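Local coordinates for putative sugar ABC transporter (PDB 5ULB), which probably binds methylthioribose-type sugars between its two lobes and delivers them to a bacterial ABC importer, at residues A[204-209]-A[230-235]; A[272-277]-A[326-331]; A[88-93]-A[108-113]; A[185-190]-A[216-221]. One frame throughout, in Å; residues are numbered along the deposited sequence.

Interaction 1: A[204-209]-A[230-235]; sequences GKIDAI and TEIKLY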
loop_
_atom_site.group_PDB
_atom_site.type_symbol
_atom_site.label_atom_id
_atom_site.label_comp_id
_atom_site.label_asym_id
_atom_site.label_seq_id
_atom_site.Cartn_x
_atom_site.Cartn_y
_atom_site.Cartn_z
ATOM N N GLY A 204 -10.210 -30.177 -5.533
ATOM C CA GLY A 204 -9.029 -31.016 -5.960
ATOM C C GLY A 204 -8.282 -30.388 -7.099
ATOM O O GLY A 204 -7.130 -30.770 -7.372
ATOM N N LYS A 205 -8.918 -29.491 -7.863
ATOM C CA LYS A 205 -8.314 -28.930 -9.044
ATOM C C LYS A 205 -7.596 -27.614 -8.815
ATOM O O LYS A 205 -6.875 -27.132 -9.727
ATOM C CB LYS A 205 -9.328 -28.774 -10.160
ATOM C CG LYS A 205 -10.042 -29.973 -10.590
ATOM C CD LYS A 205 -9.147 -30.916 -11.268
ATOM C CE LYS A 205 -9.962 -32.183 -11.715
ATOM N NZ LYS A 205 -9.079 -33.121 -12.382
ATOM N N ILE A 206 -7.751 -27.021 -7.626
ATOM C CA ILE A 206 -7.037 -25.786 -7.246
ATOM C C ILE A 206 -6.384 -26.101 -5.881
ATOM O O ILE A 206 -7.035 -26.563 -4.964
ATOM C CB ILE A 206 -7.995 -24.541 -7.075
ATOM C CG1 ILE A 206 -8.719 -24.272 -8.351
ATOM C CG2 ILE A 206 -7.196 -23.369 -6.609
ATOM C CD1 ILE A 206 -9.890 -23.294 -8.134
ATOM N N ASP A 207 -5.103 -25.747 -5.792
ATOM C CA ASP A 207 -4.392 -25.885 -4.514
ATOM C C ASP A 207 -4.273 -24.617 -3.691
ATOM O O ASP A 207 -4.347 -24.658 -2.443
ATOM C CB ASP A 207 -2.971 -26.430 -4.804
ATOM C CG ASP A 207 -3.017 -27.795 -5.473
ATOM O OD1 ASP A 207 -3.640 -28.657 -4.850
ATOM O OD2 ASP A 207 -2.562 -27.937 -6.640
ATOM N N ALA A 208 -4.063 -23.452 -4.375
ATOM C CA ALA A 208 -3.773 -22.262 -3.657
ATOM C C ALA A 208 -4.154 -21.057 -4.502
ATOM O O ALA A 208 -4.247 -21.137 -5.720
ATOM C CB ALA A 208 -2.280 -22.231 -3.226
ATOM N N ILE A 209 -4.255 -19.909 -3.795
ATOM C CA ILE A 209 -4.492 -18.613 -4.416
ATOM C C ILE A 209 -3.458 -17.615 -3.915
ATOM O O ILE A 209 -3.248 -17.525 -2.697
ATOM C CB ILE A 209 -5.957 -18.138 -4.172
ATOM C CG1 ILE A 209 -6.931 -19.126 -4.726
ATOM C CG2 ILE A 209 -6.161 -16.727 -4.656
ATOM C CD1 ILE A 209 -8.386 -18.817 -4.417
ATOM N N THR A 230 -12.564 -24.165 1.443
ATOM C CA THR A 230 -11.484 -23.756 2.320
ATOM C C THR A 230 -10.296 -24.745 2.376
ATOM O O THR A 230 -9.314 -24.454 3.054
ATOM C CB THR A 230 -11.956 -23.444 3.731
ATOM O OG1 THR A 230 -12.512 -24.557 4.348
ATOM C CG2 THR A 230 -12.903 -22.239 3.789
ATOM N N GLU A 231 -10.345 -25.810 1.589
ATOM C CA GLU A 231 -9.131 -26.599 1.385
ATOM C C GLU A 231 -8.079 -25.824 0.582
ATOM O O GLU A 231 -6.920 -26.207 0.642
ATOM C CB GLU A 231 -9.459 -27.935 0.679
ATOM C CG GLU A 231 -9.744 -27.904 -0.827
ATOM C CD GLU A 231 -11.070 -27.279 -1.313
ATOM O OE1 GLU A 231 -11.965 -27.048 -0.468
ATOM O OE2 GLU A 231 -11.123 -26.992 -2.535
ATOM N N ILE A 232 -8.501 -24.826 -0.181
ATOM C CA ILE A 232 -7.574 -23.949 -0.936
ATOM C C ILE A 232 -6.956 -23.015 -0.006
ATOM O O ILE A 232 -7.599 -22.307 0.735
ATOM C CB ILE A 232 -8.379 -23.225 -2.055
ATOM C CG1 ILE A 232 -9.026 -24.214 -2.993
ATOM C CG2 ILE A 232 -7.501 -22.215 -2.731
ATOM C CD1 ILE A 232 -10.002 -23.563 -3.999
ATOM N N LYS A 233 -5.601 -22.884 -0.065
ATOM C CA LYS A 233 -4.866 -21.998 0.810
ATOM C C LYS A 233 -4.573 -20.637 0.182
ATOM O O LYS A 233 -4.292 -20.570 -1.007
ATOM C CB LYS A 233 -3.571 -22.704 1.266
ATOM C CG LYS A 233 -3.868 -23.992 2.058
ATOM C CD LYS A 233 -5.003 -23.864 3.123
ATOM C CE LYS A 233 -5.347 -25.181 3.834
ATOM N NZ LYS A 233 -6.728 -25.211 4.524
ATOM N N LEU A 234 -4.653 -19.595 0.997
ATOM C CA LEU A 234 -4.479 -18.238 0.541
ATOM C C LEU A 234 -3.156 -17.597 1.045
ATOM O O LEU A 234 -2.847 -17.731 2.243
ATOM C CB LEU A 234 -5.560 -17.245 1.032
ATOM C CG LEU A 234 -6.932 -17.448 0.681
ATOM C CD1 LEU A 234 -7.879 -16.517 1.457
ATOM C CD2 LEU A 234 -7.082 -17.225 -0.827
ATOM N N TYR A 235 -2.458 -16.933 0.140
ATOM C CA TYR A 235 -1.181 -16.261 0.435
ATOM C C TYR A 235 -1.338 -14.861 -0.097
ATOM O O TYR A 235 -1.590 -14.676 -1.270
ATOM C CB TYR A 235 -0.067 -17.014 -0.299
ATOM C CG TYR A 235 0.109 -18.447 0.155
ATOM C CD1 TYR A 235 -0.738 -19.431 -0.288
ATOM C CD2 TYR A 235 1.049 -18.803 1.113
ATOM C CE1 TYR A 235 -0.632 -20.734 0.185
ATOM C CE2 TYR A 235 1.160 -20.078 1.592
ATOM C CZ TYR A 235 0.331 -21.032 1.097
ATOM O OH TYR A 235 0.388 -22.310 1.582
HETATM O O HOH W 1 -9.636 -27.432 -4.657
HETATM O O HOH W 2 -4.697 -26.807 -0.881
#
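Two neighbouring parallel strands meet here, with Ala-208 and Ile-209 beside Lys-233 and Leu-234 in one lobe of the binding protein. Three backbone hydrogen bonds join them. Lys-233 N donates to Asp-207 O at 3.2 Å. Ile-209 N donates to Lys-233 O at 2.9 Å, and Tyr-235 N to Ile-209 O at 3.0 Å.

Ile-209 and Leu-234 point the same way, side by side, with Ile-209 CB 3.6 Å from Leu-234 CD2. Ile-232 reaches both isoleucines of the other segment. Ile-232 CG1 lies anti to the carbonyl carbon (chi1 -59°), which leaves CG2 anti to the backbone N. Ile-232 CG2 meets Ile-209 CG1 at 3.7 Å, and Ile-232 CD1 lies 3.8 Å from Ile-206 CB.

Before the strands begin, two waters link the segments. One gives hydrogens to Ile-206 O and Glu-231 OE2 and accepts from Gly-204 N. The second donates to Asp-207 O and Glu-231 O, so Asp-207 O receives both Lys-233 N and a water. Glu-231 also forms a salt bridge with Arg-229.

The two strands belong to the beta-alpha-beta unit 208-211, 214-226, 233-237. Ile-232 and Leu-234 pack against its crossover helix, 214-226. Ala-208 and Tyr-235 rest on helix 124-138, and strands 143-148 and 254-259 flank the pair.

Interaction 2: A[272-277]-A[326-331]; sequences LVAKKI and PWFATL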
loop_
_atom_site.group_PDB
_atom_site.type_symbol
_atom_site.label_atom_id
_atom_site.label_comp_id
_atom_site.label_asym_id
_atom_site.label_seq_id
_atom_site.Cartn_x
_atom_site.Cartn_y
_atom_site.Cartn_z
ATOM N N LEU A 272 8.458 13.462 4.303
ATOM C CA LEU A 272 9.256 13.885 3.164
ATOM C C LEU A 272 8.851 15.252 2.612
ATOM O O LEU A 272 9.676 16.077 2.367
ATOM C CB LEU A 272 9.268 12.799 2.065
ATOM C CG LEU A 272 10.087 11.542 2.418
ATOM C CD1 LEU A 272 9.635 10.372 1.557
ATOM C CD2 LEU A 272 11.548 11.865 2.165
ATOM N N VAL A 273 7.521 15.427 2.452
ATOM C CA VAL A 273 7.054 16.755 2.015
ATOM C C VAL A 273 7.334 17.833 3.005
ATOM O O VAL A 273 7.727 18.938 2.634
ATOM C CB VAL A 273 5.577 16.649 1.637
ATOM C CG1 VAL A 273 4.979 18.008 1.376
ATOM C CG2 VAL A 273 5.402 15.818 0.428
ATOM N N ALA A 274 7.187 17.560 4.317
ATOM C CA ALA A 274 7.550 18.508 5.308
ATOM C C ALA A 274 9.013 18.969 5.221
ATOM O O ALA A 274 9.311 20.148 5.306
ATOM C CB ALA A 274 7.252 17.964 6.676
ATOM N N LYS A 275 9.911 17.995 5.074
ATOM C CA LYS A 275 11.344 18.333 4.920
ATOM C C LYS A 275 11.548 19.156 3.655
ATOM O O LYS A 275 12.402 20.071 3.697
ATOM C CB LYS A 275 12.145 17.040 4.902
ATOM C CG LYS A 275 12.254 16.355 6.230
ATOM C CD LYS A 275 13.069 15.062 6.196
ATOM C CE LYS A 275 14.524 15.249 5.833
ATOM N NZ LYS A 275 15.267 15.803 6.881
ATOM N N LYS A 276 10.933 18.787 2.542
ATOM C CA LYS A 276 11.105 19.566 1.330
ATOM C C LYS A 276 10.647 21.010 1.528
ATOM O O LYS A 276 11.351 21.951 1.128
ATOM C CB LYS A 276 10.321 18.949 0.186
ATOM C CG LYS A 276 10.910 17.567 -0.262
ATOM C CD LYS A 276 9.953 16.795 -1.126
ATOM C CE LYS A 276 10.385 15.337 -1.401
ATOM N NZ LYS A 276 11.688 15.306 -2.107
ATOM N N ILE A 277 9.481 21.213 2.199
ATOM C CA ILE A 277 9.006 22.593 2.423
ATOM C C ILE A 277 10.023 23.330 3.278
ATOM O O ILE A 277 10.273 24.505 3.078
ATOM C CB ILE A 277 7.623 22.522 3.069
ATOM C CG1 ILE A 277 6.595 22.035 2.023
ATOM C CG2 ILE A 277 7.156 23.904 3.491
ATOM C CD1 ILE A 277 5.226 21.624 2.580
ATOM N N PRO A 326 14.122 16.539 14.133
ATOM C CA PRO A 326 13.887 16.877 15.519
ATOM C C PRO A 326 12.872 17.973 15.759
ATOM O O PRO A 326 12.194 18.014 16.777
ATOM C CB PRO A 326 15.229 17.334 16.025
ATOM C CG PRO A 326 16.186 17.171 14.918
ATOM C CD PRO A 326 15.548 16.616 13.772
ATOM N N TRP A 327 12.709 18.874 14.798
ATOM C CA TRP A 327 11.715 19.957 14.913
ATOM C C TRP A 327 10.303 19.426 14.720
ATOM O O TRP A 327 9.352 20.194 14.909
ATOM C CB TRP A 327 12.014 21.146 13.957
ATOM C CG TRP A 327 12.302 20.805 12.597
ATOM C CD1 TRP A 327 13.558 20.572 12.084
ATOM C CD2 TRP A 327 11.410 20.592 11.490
ATOM N NE1 TRP A 327 13.524 20.177 10.774
ATOM C CE2 TRP A 327 12.219 20.230 10.357
ATOM C CE3 TRP A 327 10.031 20.704 11.341
ATOM C CZ2 TRP A 327 11.708 20.028 9.114
ATOM C CZ3 TRP A 327 9.465 20.482 10.064
ATOM C CH2 TRP A 327 10.302 20.168 8.957
ATOM N N PHE A 328 10.076 18.172 14.303
ATOM C CA PHE A 328 8.693 17.629 14.296
ATOM C C PHE A 328 8.135 17.668 15.698
ATOM O O PHE A 328 6.947 17.947 15.849
ATOM C CB PHE A 328 8.658 16.235 13.725
ATOM C CG PHE A 328 8.921 16.112 12.224
ATOM C CD1 PHE A 328 9.047 17.200 11.349
ATOM C CD2 PHE A 328 8.977 14.841 11.661
ATOM C CE1 PHE A 328 9.310 16.963 10.046
ATOM C CE2 PHE A 328 9.237 14.635 10.319
ATOM C CZ PHE A 328 9.419 15.715 9.505
ATOM N N ALA A 329 8.949 17.330 16.730
ATOM C CA ALA A 329 8.504 17.402 18.082
ATOM C C ALA A 329 8.120 18.817 18.465
ATOM O O ALA A 329 7.165 19.060 19.218
ATOM C CB ALA A 329 9.507 16.813 19.055
ATOM N N THR A 330 8.880 19.787 18.006
ATOM C CA THR A 330 8.573 21.179 18.312
ATOM C C THR A 330 7.218 21.532 17.745
ATOM O O THR A 330 6.442 22.235 18.375
ATOM C CB THR A 330 9.720 22.077 17.740
ATOM O OG1 THR A 330 10.954 21.493 18.177
ATOM C CG2 THR A 330 9.581 23.454 18.240
ATOM N N LEU A 331 7.017 21.200 16.478
ATOM C CA LEU A 331 5.718 21.432 15.805
ATOM C C LEU A 331 4.605 20.745 16.490
ATOM O O LEU A 331 3.532 21.361 16.651
ATOM C CB LEU A 331 5.689 21.013 14.342
ATOM C CG LEU A 331 6.289 22.009 13.478
ATOM C CD1 LEU A 331 6.395 21.432 12.068
ATOM C CD2 LEU A 331 5.474 23.258 13.395
#
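Lys-275 NZ is gripped by two groups outside the segments, in a salt bridge with Glu-280 OE1 and a weak hydrogen bond with Ser-325 OG. Trp-327 NE1 binds the other oxygen, Glu-280 OE2. No hydrogen bond runs directly between the segments.

What touches is mostly carbon. Ala-274 faces the other helix and meets both aromatic residues. Ala-274 CB lies 4.1 Å from Phe-328 CE1 and 4.4 Å from Trp-327 CH2. The rim of the indole also comes up to the backbone, with Trp-327 CH2 3.8 Å from Ala-274 O, near the ring plane. Trp-327 CG sits between the backbone N and carbonyl carbon (chi1 48°), a turn that carries the indole toward helix 262-278.

The edge of the Phe-328 ring meets one face of the indole, with Phe-328 CD1 3.5 Å above the indole plane of Trp-327. Phe-328 CZ also approaches Lys-275 CG, at 4.4 Å. Leu-48 of helix 32-48 touches both Ala-274 and Phe-328.

The helix axes cross at 96° and come no closer than 12.7 Å. That spacing leaves the aromatic rings to bridge the gap. Apolar contact joins the C-terminal helix 327-335 to helix 262-278, while a shared carboxylate ties the polar ends.

Interaction 3: A[88-93]-A[108-113]; sequences YSTELV and TAIQGD
Thr-90, in the first turn of helix 89-98, has the most surface buried here, followed by Ile-110 and Ser-89. Thr-90 OG1 accepts a hydrogen bond from Gln-111 N at 2.9 Å, with an N-H...O angle of 168°. The hydroxyl is placed for this by lying anti to its carbonyl carbon (chi1 -62°). It donates in turn to a water 2.9 Å from Thr-90 OG1. That water gives a hydrogen to Ala-109 O, and Gln-111 NE2 adds a weak bond to it. The Gln-111 chain crosses Thr-90 at about a right angle.

Ile-110 turns its CD1 back to the helix. Ile-110 CD1 sits 3.8 Å from Val-93 CG2 and 4.0 Å from Ser-89 O.

Ser-89 points at the loop. Ser-89 CB is 3.3 Å from Ala-109 O and 3.8 Å from Thr-108 CG2. The Ser-89 hydroxyl bonds elsewhere, to Arg-85 O. Thr-108 OG1 likewise bonds to Phe-106 O and Gly-84 N, leaving its methyl to face Ser-89.

The loop follows strand 102-106 and the pocket residues Phe-106 and Asp-107. Its polar tie to the helix is compact: one hydroxyl takes a backbone N-H and gives its proton to a water. That double use fixes the rotation of the Thr-90 hydroxyl, and the Ile-110 methyl adds apolar contact with Val-93 one turn further along the helix.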
loop_
_atom_site.group_PDB
_atom_site.type_symbol
_atom_site.label_atom_id
_atom_site.label_comp_id
_atom_site.label_asym_id
_atom_site.label_seq_id
_atom_site.Cartn_x
_atom_site.Cartn_y
_atom_site.Cartn_z
ATOM N N TYR A 88 0.711 9.546 -17.919
ATOM C CA TYR A 88 0.605 10.984 -17.562
ATOM C C TYR A 88 1.429 11.453 -16.316
ATOM O O TYR A 88 1.582 12.681 -16.118
ATOM C CB TYR A 88 -0.901 11.346 -17.375
ATOM C CG TYR A 88 -1.522 10.419 -16.328
ATOM C CD1 TYR A 88 -1.342 10.666 -15.004
ATOM C CD2 TYR A 88 -2.254 9.241 -16.724
ATOM C CE1 TYR A 88 -1.885 9.842 -14.026
ATOM C CE2 TYR A 88 -2.751 8.387 -15.772
ATOM C CZ TYR A 88 -2.576 8.689 -14.377
ATOM O OH TYR A 88 -3.031 7.811 -13.445
ATOM N N SER A 89 1.819 10.511 -15.460
ATOM C CA SER A 89 2.310 10.938 -14.178
ATOM C C SER A 89 3.603 11.718 -14.214
ATOM O O SER A 89 3.801 12.661 -13.432
ATOM C CB SER A 89 2.414 9.793 -13.134
ATOM O OG SER A 89 1.133 9.316 -12.791
ATOM N N THR A 90 4.487 11.344 -15.149
ATOM C CA THR A 90 5.742 12.091 -15.202
ATOM C C THR A 90 5.527 13.566 -15.502
ATOM O O THR A 90 6.168 14.402 -14.873
ATOM C CB THR A 90 6.652 11.430 -16.241
ATOM O OG1 THR A 90 6.971 10.075 -15.864
ATOM C CG2 THR A 90 7.943 12.127 -16.417
ATOM N N GLU A 91 4.762 13.923 -16.549
ATOM C CA GLU A 91 4.586 15.311 -16.927
ATOM C C GLU A 91 3.804 15.997 -15.814
ATOM O O GLU A 91 4.025 17.163 -15.540
ATOM C CB GLU A 91 3.863 15.426 -18.280
ATOM C CG GLU A 91 4.875 15.222 -19.400
ATOM C CD GLU A 91 5.801 16.443 -19.518
ATOM O OE1 GLU A 91 7.029 16.283 -19.598
ATOM O OE2 GLU A 91 5.275 17.571 -19.469
ATOM N N LEU A 92 2.882 15.291 -15.142
ATOM C CA LEU A 92 2.098 15.910 -14.055
ATOM C C LEU A 92 3.020 16.359 -12.927
ATOM O O LEU A 92 2.979 17.461 -12.419
ATOM C CB LEU A 92 1.049 14.967 -13.458
ATOM C CG LEU A 92 -0.412 14.959 -13.752
ATOM C CD1 LEU A 92 -1.089 13.977 -12.823
ATOM C CD2 LEU A 92 -0.930 16.329 -13.502
ATOM N N VAL A 93 3.959 15.458 -12.543
ATOM C CA VAL A 93 4.928 15.764 -11.494
ATOM C C VAL A 93 5.875 16.837 -11.887
ATOM O O VAL A 93 6.207 17.718 -11.094
ATOM C CB VAL A 93 5.591 14.491 -10.979
ATOM C CG1 VAL A 93 6.688 14.842 -9.964
ATOM C CG2 VAL A 93 4.600 13.561 -10.337
ATOM N N THR A 108 4.023 5.286 -7.906
ATOM C CA THR A 108 3.682 6.123 -9.046
ATOM C C THR A 108 4.700 5.952 -10.148
ATOM O O THR A 108 5.889 5.820 -9.888
ATOM C CB THR A 108 3.523 7.605 -8.577
ATOM O OG1 THR A 108 2.391 7.661 -7.701
ATOM C CG2 THR A 108 3.330 8.595 -9.699
ATOM N N ALA A 109 4.237 5.919 -11.390
ATOM C CA ALA A 109 5.108 5.729 -12.523
ATOM C C ALA A 109 5.795 6.981 -12.923
ATOM O O ALA A 109 5.145 7.928 -13.383
ATOM C CB ALA A 109 4.261 5.194 -13.681
ATOM N N ILE A 110 7.101 7.022 -12.757
ATOM C CA ILE A 110 7.934 8.167 -13.031
ATOM C C ILE A 110 9.117 7.753 -13.942
ATOM O O ILE A 110 9.806 6.825 -13.627
ATOM C CB ILE A 110 8.464 8.865 -11.836
ATOM C CG1 ILE A 110 7.294 9.308 -10.891
ATOM C CG2 ILE A 110 9.385 9.994 -12.192
ATOM C CD1 ILE A 110 6.493 10.462 -11.423
ATOM N N GLN A 111 9.246 8.413 -15.086
ATOM C CA GLN A 111 10.366 8.167 -15.970
ATOM C C GLN A 111 11.451 9.214 -15.744
ATOM O O GLN A 111 11.176 10.409 -15.783
ATOM C CB GLN A 111 9.895 8.341 -17.397
ATOM C CG GLN A 111 8.804 7.251 -17.665
ATOM C CD GLN A 111 7.975 7.568 -18.842
ATOM O OE1 GLN A 111 8.459 7.555 -19.991
ATOM N NE2 GLN A 111 6.724 7.914 -18.583
ATOM N N GLY A 112 12.651 8.764 -15.480
ATOM C CA GLY A 112 13.719 9.698 -15.309
ATOM C C GLY A 112 13.870 10.259 -13.942
ATOM O O GLY A 112 13.189 9.840 -12.978
ATOM N N ASP A 113 14.685 11.275 -13.835
ATOM C CA ASP A 113 15.045 11.828 -12.541
ATOM C C ASP A 113 14.444 13.223 -12.620
ATOM O O ASP A 113 14.818 14.033 -13.448
ATOM C CB ASP A 113 16.568 11.980 -12.372
ATOM C CG ASP A 113 16.930 12.836 -11.117
ATOM O OD1 ASP A 113 16.944 12.329 -9.914
ATOM O OD2 ASP A 113 17.185 14.057 -11.357
HETATM O O HOH W 3 4.533 8.532 -16.087
#

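Interaction 4: A[185-190]-A[216-221]; sequences DVQGDT and FTQGAY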
loop_
_atom_site.group_PDB
_atom_site.type_symbol
_atom_site.label_atom_id
_atom_site.label_comp_id
_atom_site.label_asym_id
_atom_site.label_seq_id
_atom_site.Cartn_x
_atom_site.Cartn_y
_atom_site.Cartn_z
ATOM N N ASP A 185 -16.264 -1.838 -5.508
ATOM C CA ASP A 185 -16.496 -2.960 -4.603
ATOM C C ASP A 185 -15.534 -4.114 -4.970
ATOM O O ASP A 185 -15.983 -5.161 -5.560
ATOM C CB ASP A 185 -17.955 -3.451 -4.733
ATOM C CG ASP A 185 -18.325 -4.548 -3.732
ATOM O OD1 ASP A 185 -17.471 -4.891 -2.787
ATOM O OD2 ASP A 185 -19.458 -5.193 -3.950
ATOM N N VAL A 186 -14.263 -3.947 -4.615
ATOM C CA VAL A 186 -13.280 -4.951 -5.034
ATOM C C VAL A 186 -13.555 -6.244 -4.336
ATOM O O VAL A 186 -13.408 -7.300 -4.896
ATOM C CB VAL A 186 -11.845 -4.425 -4.840
ATOM C CG1 VAL A 186 -10.797 -5.528 -5.071
ATOM C CG2 VAL A 186 -11.479 -3.193 -5.647
ATOM N N GLN A 187 -13.922 -6.206 -3.059
ATOM C CA GLN A 187 -14.217 -7.453 -2.357
ATOM C C GLN A 187 -15.319 -8.283 -2.995
ATOM O O GLN A 187 -15.197 -9.465 -3.208
ATOM C CB GLN A 187 -14.487 -7.166 -0.928
ATOM C CG GLN A 187 -13.284 -6.501 -0.247
ATOM C CD GLN A 187 -13.685 -6.184 1.229
ATOM O OE1 GLN A 187 -14.036 -7.113 2.070
ATOM N NE2 GLN A 187 -13.525 -4.896 1.601
ATOM N N GLY A 188 -16.480 -7.605 -3.267
ATOM C CA GLY A 188 -17.564 -8.324 -3.847
ATOM C C GLY A 188 -17.379 -8.793 -5.215
ATOM O O GLY A 188 -17.738 -9.898 -5.578
ATOM N N ASP A 189 -16.754 -7.926 -5.999
ATOM C CA ASP A 189 -16.462 -8.292 -7.387
ATOM C C ASP A 189 -15.521 -9.480 -7.431
ATOM O O ASP A 189 -15.745 -10.406 -8.164
ATOM C CB ASP A 189 -15.792 -7.107 -8.077
ATOM C CG ASP A 189 -15.409 -7.379 -9.551
ATOM O OD1 ASP A 189 -16.289 -7.850 -10.346
ATOM O OD2 ASP A 189 -14.221 -7.019 -9.959
ATOM N N THR A 190 -14.478 -9.430 -6.566
ATOM C CA THR A 190 -13.521 -10.560 -6.540
ATOM C C THR A 190 -14.227 -11.801 -6.106
ATOM O O THR A 190 -13.955 -12.886 -6.629
ATOM C CB THR A 190 -12.259 -10.167 -5.749
ATOM O OG1 THR A 190 -11.719 -8.949 -6.219
ATOM C CG2 THR A 190 -11.240 -11.271 -5.838
ATOM N N PHE A 216 -8.263 -7.916 -2.943
ATOM C CA PHE A 216 -8.565 -9.123 -3.667
ATOM C C PHE A 216 -8.655 -10.318 -2.730
ATOM O O PHE A 216 -9.625 -11.093 -2.837
ATOM C CB PHE A 216 -7.491 -9.423 -4.745
ATOM C CG PHE A 216 -7.331 -8.417 -5.860
ATOM C CD1 PHE A 216 -8.401 -7.735 -6.407
ATOM C CD2 PHE A 216 -6.073 -8.169 -6.429
ATOM C CE1 PHE A 216 -8.233 -6.891 -7.486
ATOM C CE2 PHE A 216 -5.897 -7.332 -7.489
ATOM C CZ PHE A 216 -6.984 -6.700 -8.016
ATOM N N THR A 217 -7.705 -10.496 -1.849
ATOM C CA THR A 217 -7.679 -11.663 -1.010
ATOM C C THR A 217 -8.909 -11.699 -0.109
ATOM O O THR A 217 -9.445 -12.784 0.111
ATOM C CB THR A 217 -6.413 -11.668 -0.168
ATOM O OG1 THR A 217 -5.297 -11.415 -1.043
ATOM C CG2 THR A 217 -6.215 -13.001 0.530
ATOM N N GLN A 218 -9.382 -10.533 0.364
ATOM C CA GLN A 218 -10.600 -10.538 1.147
ATOM C C GLN A 218 -11.764 -11.109 0.367
ATOM O O GLN A 218 -12.618 -11.841 0.945
ATOM C CB GLN A 218 -10.894 -9.111 1.596
ATOM C CG GLN A 218 -9.990 -8.569 2.678
ATOM C CD GLN A 218 -9.972 -7.056 2.783
ATOM O OE1 GLN A 218 -10.727 -6.340 2.041
ATOM N NE2 GLN A 218 -9.112 -6.539 3.639
ATOM N N GLY A 219 -11.880 -10.714 -0.895
ATOM C CA GLY A 219 -12.971 -11.275 -1.681
ATOM C C GLY A 219 -12.818 -12.735 -1.938
ATOM O O GLY A 219 -13.785 -13.556 -1.933
ATOM N N ALA A 220 -11.568 -13.186 -2.256
ATOM C CA ALA A 220 -11.356 -14.644 -2.413
ATOM C C ALA A 220 -11.685 -15.389 -1.169
ATOM O O ALA A 220 -12.255 -16.480 -1.271
ATOM C CB ALA A 220 -9.935 -14.889 -2.824
ATOM N N TYR A 221 -11.322 -14.881 -0.028
ATOM C CA TYR A 221 -11.629 -15.500 1.253
ATOM C C TYR A 221 -13.143 -15.757 1.429
ATOM O O TYR A 221 -13.602 -16.826 1.772
ATOM C CB TYR A 221 -11.091 -14.668 2.407
ATOM C CG TYR A 221 -11.352 -15.263 3.756
ATOM C CD1 TYR A 221 -12.591 -15.058 4.427
ATOM C CD2 TYR A 221 -10.451 -16.086 4.382
ATOM C CE1 TYR A 221 -12.899 -15.648 5.601
ATOM C CE2 TYR A 221 -10.740 -16.632 5.624
ATOM C CZ TYR A 221 -11.978 -16.439 6.229
ATOM O OH TYR A 221 -12.225 -17.042 7.383
#
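Phe-216 is met at its CD1 by two side chains of the other helix, Val-186 and Thr-190. Val-186 CG1 comes in obliquely, 3.5 Å from Phe-216 CD1. Thr-190 OG1 lies at the ring edge, near its plane, also 3.5 Å from Phe-216 CD1. Thr-190 OG1 donates to Val-186 O at 2.7 Å. The Thr-190 backbone N reaches that carbonyl too, from the opposite face of its plane. The OG1 bond holds the hydroxyl against its own helix and turns Thr-190 CG2 to the other one, 3.4 Å from Phe-216 O.

The helices come closest at Gly-219. Gly-219 CA lies 3.3 Å from Gln-187 O in a CA-H...O contact. Without a side chain there, the axes can approach to 7.2 Å at a crossing angle of -47°.

Gln-187 and Gln-218 cover one flank. Their amide planes stand 62° apart, with Gln-218 OE1 3.1 Å from Gln-187 CD, but they are not hydrogen-bonded to each other. Each has a partner elsewhere: Gln-187 OE1 takes Gln-242 NE2, and Gln-218 NE2 donates hydrogen bonds to Asp-243 OD1 and Asp-32 OD2.

Asp-185 caps helix 186-200 by accepting from Gly-188 N. Phe-216 in turn packs edge-to-face with Trp-213, a residue of the sugar pocket. Close-packed helices beside a parallel sheet, with a pocket near their N-terminal ends, are characteristic of a periplasmic binding protein lobe.

In the fold
Interactions 1 and 4 belong to one lobe, interactions 2 and 3 to the other, and the sugar lies between. Interactions 1 and 4 touch directly: Leu-234 CD1 of the strand pair meets Tyr-221 CB of helix 214-226 at 3.8 Å. The strand pair and the helix pair therefore share one core. Interactions 2 and 3 do not touch, their nearest atoms being about 9 Å apart. Interactions 1 and 2 lie on opposite sides of the chain's centre, with their own centres 47 Å apart. Interaction 4 comes nearest the ligand, the Phe-216 side chain being about 6 Å away. Thr-108 of interaction 3 is about 9 Å from the beta anomer, and Tyr-235 of interaction 1 about 13 Å.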